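ESX-5 secretion-associated protein EspG5 (Mycobacterium marinum, PDB 6VJ5) acts as a specific cytoplasmic chaperone for its cognate PE/PPE proteins, prevents aggregation of PE/PPE dimers and is required for secretion of LipY and PE31/PPE18. Local coordinates at residues A211-V225 / V241-L254. Numbering follows the deposited sequence.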
# COMPACT_ATOMS: atom_id res chain seq x y z
N ALA C 211 37.87 -19.80 -18.75
CA ALA C 211 37.67 -18.68 -17.83
C ALA C 211 36.19 -18.40 -17.62
O ALA C 211 35.76 -18.09 -16.50
CB ALA C 211 38.39 -17.44 -18.34
N LEU C 212 35.40 -18.49 -18.69
CA LEU C 212 33.97 -18.27 -18.57
C LEU C 212 33.34 -19.27 -17.61
O LEU C 212 32.59 -18.90 -16.70
CB LEU C 212 33.32 -18.35 -19.95
CG LEU C 212 31.96 -17.71 -20.16
CD1 LEU C 212 31.94 -16.26 -19.77
CD2 LEU C 212 31.59 -17.88 -21.63
N GLY C 213 33.65 -20.56 -17.79
CA GLY C 213 33.10 -21.57 -16.91
C GLY C 213 33.41 -21.29 -15.45
O GLY C 213 32.59 -21.54 -14.57
N GLN C 214 34.60 -20.76 -15.18
CA GLN C 214 34.98 -20.44 -13.81
C GLN C 214 34.19 -19.25 -13.28
O GLN C 214 33.72 -19.27 -12.13
CB GLN C 214 36.48 -20.18 -13.74
CG GLN C 214 37.32 -21.45 -13.82
CD GLN C 214 38.68 -21.23 -14.45
OE1 GLN C 214 39.15 -20.09 -14.57
NE2 GLN C 214 39.33 -22.31 -14.85
N ALA C 215 34.04 -18.21 -14.09
CA ALA C 215 33.32 -17.02 -13.65
C ALA C 215 31.83 -17.31 -13.45
O ALA C 215 31.22 -16.80 -12.51
CB ALA C 215 33.51 -15.89 -14.66
N LEU C 216 31.24 -18.13 -14.32
CA LEU C 216 29.83 -18.45 -14.20
C LEU C 216 29.57 -19.48 -13.10
O LEU C 216 28.50 -19.47 -12.49
CB LEU C 216 29.29 -18.99 -15.52
CG LEU C 216 29.42 -18.12 -16.77
CD1 LEU C 216 28.85 -18.85 -17.98
CD2 LEU C 216 28.73 -16.78 -16.55
N SER C 217 30.53 -20.37 -12.85
CA SER C 217 30.34 -21.50 -11.95
C SER C 217 30.63 -21.13 -10.50
O SER C 217 29.95 -21.63 -9.59
CB SER C 217 31.24 -22.65 -12.38
OG SER C 217 31.12 -23.77 -11.52
N ASP C 218 31.61 -20.27 -10.26
CA ASP C 218 32.03 -19.96 -8.90
C ASP C 218 32.66 -18.57 -8.86
O ASP C 218 33.87 -18.44 -8.63
CB ASP C 218 33.02 -21.01 -8.40
CG ASP C 218 33.49 -20.74 -6.99
OD1 ASP C 218 32.64 -20.50 -6.11
OD2 ASP C 218 34.72 -20.76 -6.76
N PRO C 219 31.88 -17.52 -9.07
CA PRO C 219 32.44 -16.17 -9.11
C PRO C 219 32.79 -15.68 -7.71
O PRO C 219 32.16 -16.06 -6.72
CB PRO C 219 31.33 -15.33 -9.73
CG PRO C 219 30.06 -16.05 -9.32
CD PRO C 219 30.42 -17.53 -9.27
N ALA C 220 33.82 -14.85 -7.64
CA ALA C 220 34.21 -14.21 -6.39
C ALA C 220 33.50 -12.88 -6.18
O ALA C 220 33.34 -12.45 -5.04
CB ALA C 220 35.72 -13.99 -6.34
N ALA C 221 33.08 -12.23 -7.27
CA ALA C 221 32.37 -10.96 -7.23
C ALA C 221 31.83 -10.70 -8.62
O ALA C 221 32.47 -11.05 -9.62
CB ALA C 221 33.29 -9.82 -6.79
N GLU C 222 30.64 -10.10 -8.69
CA GLU C 222 30.05 -9.73 -9.97
C GLU C 222 29.51 -8.31 -9.91
O GLU C 222 29.22 -7.78 -8.83
CB GLU C 222 28.90 -10.65 -10.40
CG GLU C 222 29.02 -12.11 -10.01
CD GLU C 222 27.96 -12.97 -10.69
OE1 GLU C 222 27.90 -12.96 -11.94
OE2 GLU C 222 27.18 -13.63 -9.98
N VAL C 223 29.36 -7.70 -11.08
CA VAL C 223 28.70 -6.41 -11.22
C VAL C 223 27.81 -6.45 -12.45
O VAL C 223 28.19 -6.97 -13.50
CB VAL C 223 29.71 -5.26 -11.33
CG1 VAL C 223 29.00 -3.92 -11.43
CG2 VAL C 223 30.64 -5.28 -10.14
N ALA C 224 26.60 -5.90 -12.31
CA ALA C 224 25.70 -5.67 -13.43
C ALA C 224 25.47 -4.18 -13.55
O ALA C 224 25.20 -3.51 -12.54
CB ALA C 224 24.37 -6.42 -13.23
N VAL C 225 25.59 -3.64 -14.76
CA VAL C 225 25.49 -2.20 -14.99
C VAL C 225 24.53 -1.97 -16.15
O VAL C 225 24.69 -2.56 -17.22
CB VAL C 225 26.87 -1.58 -15.29
CG1 VAL C 225 26.74 -0.07 -15.42
CG2 VAL C 225 27.87 -1.96 -14.22
N VAL C 241 23.14 -4.74 -21.22
CA VAL C 241 23.64 -4.72 -19.85
C VAL C 241 25.10 -5.13 -19.87
O VAL C 241 25.50 -6.02 -20.62
CB VAL C 241 22.83 -5.67 -18.93
CG1 VAL C 241 23.33 -5.57 -17.49
CG2 VAL C 241 21.34 -5.35 -19.01
N LEU C 242 25.90 -4.47 -19.03
CA LEU C 242 27.30 -4.84 -18.83
C LEU C 242 27.40 -5.70 -17.58
O LEU C 242 27.07 -5.24 -16.49
CB LEU C 242 28.20 -3.61 -18.69
CG LEU C 242 29.64 -3.91 -18.26
CD1 LEU C 242 30.36 -4.73 -19.31
CD2 LEU C 242 30.40 -2.61 -17.97
N SER C 243 27.88 -6.93 -17.74
CA SER C 243 28.12 -7.83 -16.63
C SER C 243 29.62 -8.08 -16.50
O SER C 243 30.26 -8.54 -17.45
CB SER C 243 27.37 -9.15 -16.82
OG SER C 243 27.69 -10.05 -15.78
N LEU C 244 30.17 -7.78 -15.33
CA LEU C 244 31.53 -8.14 -14.98
C LEU C 244 31.49 -9.28 -13.97
O LEU C 244 30.68 -9.26 -13.04
CB LEU C 244 32.29 -6.96 -14.38
CG LEU C 244 32.27 -5.65 -15.16
CD1 LEU C 244 33.21 -4.66 -14.48
CD2 LEU C 244 32.66 -5.86 -16.60
N LYS C 245 32.39 -10.26 -14.14
CA LYS C 245 32.45 -11.41 -13.26
C LYS C 245 33.89 -11.78 -12.96
O LYS C 245 34.74 -11.75 -13.85
CB LYS C 245 31.74 -12.63 -13.88
CG LYS C 245 30.28 -12.40 -14.22
CD LYS C 245 29.70 -13.61 -14.95
CE LYS C 245 28.27 -13.35 -15.40
NZ LYS C 245 27.35 -13.14 -14.24
N ASP C 246 34.15 -12.16 -11.71
CA ASP C 246 35.49 -12.49 -11.22
C ASP C 246 35.60 -13.99 -10.98
O ASP C 246 35.14 -14.50 -9.96
CB ASP C 246 35.80 -11.74 -9.93
CG ASP C 246 36.11 -10.29 -10.15
OD1 ASP C 246 35.97 -9.84 -11.31
OD2 ASP C 246 36.49 -9.61 -9.18
N GLY C 247 36.26 -14.70 -11.91
CA GLY C 247 36.53 -16.11 -11.76
C GLY C 247 38.00 -16.40 -11.51
O GLY C 247 38.86 -15.51 -11.56
N SER C 248 38.28 -17.67 -11.22
CA SER C 248 39.66 -18.11 -11.00
C SER C 248 40.58 -17.59 -12.10
O SER C 248 41.71 -17.18 -11.83
CB SER C 248 39.73 -19.64 -10.96
OG SER C 248 38.92 -20.16 -9.93
N GLY C 249 40.11 -17.63 -13.34
CA GLY C 249 40.89 -17.21 -14.48
C GLY C 249 40.88 -15.73 -14.78
O GLY C 249 41.32 -15.33 -15.85
N GLY C 250 40.37 -14.91 -13.87
CA GLY C 250 40.37 -13.48 -14.04
C GLY C 250 38.97 -12.92 -14.23
O GLY C 250 37.97 -13.63 -14.19
N ARG C 251 38.94 -11.61 -14.45
CA ARG C 251 37.70 -10.85 -14.55
C ARG C 251 37.27 -10.73 -16.00
O ARG C 251 38.05 -10.28 -16.85
CB ARG C 251 37.88 -9.46 -13.93
CG ARG C 251 36.63 -8.60 -13.98
CD ARG C 251 36.86 -7.31 -13.21
NE ARG C 251 37.05 -7.56 -11.79
CZ ARG C 251 37.72 -6.75 -10.98
NH1 ARG C 251 38.27 -5.64 -11.46
NH2 ARG C 251 37.84 -7.05 -9.69
N ILE C 252 36.02 -11.10 -16.27
CA ILE C 252 35.46 -11.10 -17.62
C ILE C 252 34.35 -10.06 -17.70
O ILE C 252 33.67 -9.77 -16.71
CB ILE C 252 34.92 -12.50 -17.99
CG1 ILE C 252 35.99 -13.57 -17.74
CG2 ILE C 252 34.45 -12.52 -19.43
CD1 ILE C 252 35.54 -14.98 -18.06
N ALA C 253 34.18 -9.51 -18.90
CA ALA C 253 33.15 -8.52 -19.17
C ALA C 253 32.25 -9.03 -20.28
O ALA C 253 32.73 -9.48 -21.32
CB ALA C 253 33.77 -7.18 -19.59
N LEU C 254 30.94 -8.96 -20.05
CA LEU C 254 29.94 -9.39 -21.02
C LEU C 254 28.96 -8.26 -21.26
O LEU C 254 28.51 -7.60 -20.32
CB LEU C 254 29.18 -10.62 -20.52
CG LEU C 254 30.04 -11.81 -20.10
CD1 LEU C 254 29.31 -12.65 -19.07
CD2 LEU C 254 30.40 -12.64 -21.31
O HOH W 1 36.38 -19.18 -10.40
O HOH W 2 26.77 -9.80 -13.49
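Glu222 and Lys245, a non-hydrogen-bonded pair of antiparallel strands, form a salt bridge on the sheet face that carries helix 211-217. The Lys245 chain runs extended to CE and then bends (chi4 -64°), bringing NZ onto Glu222 OE1; the modelled 2.4 Å is too short to be trusted as an exact distance. The other carboxylate oxygen, OE2, accepts the backbone N-H of Leu94.

Strands 221-225 and 242-247 are joined by reciprocal backbone bonds in the pairs Val223-Leu244 and Val225-Leu242, for instance Val223 N to Leu244 O at 2.8 Å. Beyond them, Asp246 bonds by its N to Ala221 O and by its O to Ala220 N (2.7 Å, 172° at the hydrogen), tying the loop after the helix to the strand end. Across the type I turn from Gly247 to Gly250, Arg251 grips the carboxylate of Asp246 side-on, NE to OD1 at 2.6 Å and NH2 to OD2; Glu159 and His162 extend this polar cluster.

Strands 221-231, 234-247 and 250-256 form an antiparallel meander, with the helix nearly perpendicular to strand 242-247. Ala215 CA comes within 3.8 Å of Gly247 CA, and a CB on Gly247 would point at the helix and strike Ala215 N. Ile252 pushes CD1 against Ala211 CB (3.8 Å). Leu216 CD2 lies against the methylenes of Lys245, 3.6 Å from Lys245 CE.

Leu216 and Leu254 also pack on apolar side chains of the neighbouring protein chain, and Lys245 NZ makes a weak hydrogen bond to its backbone. The chemistry is consistent with a buried ion pair, lined by aliphatic groups, that holds Lys245 in place at the border with a bound partner.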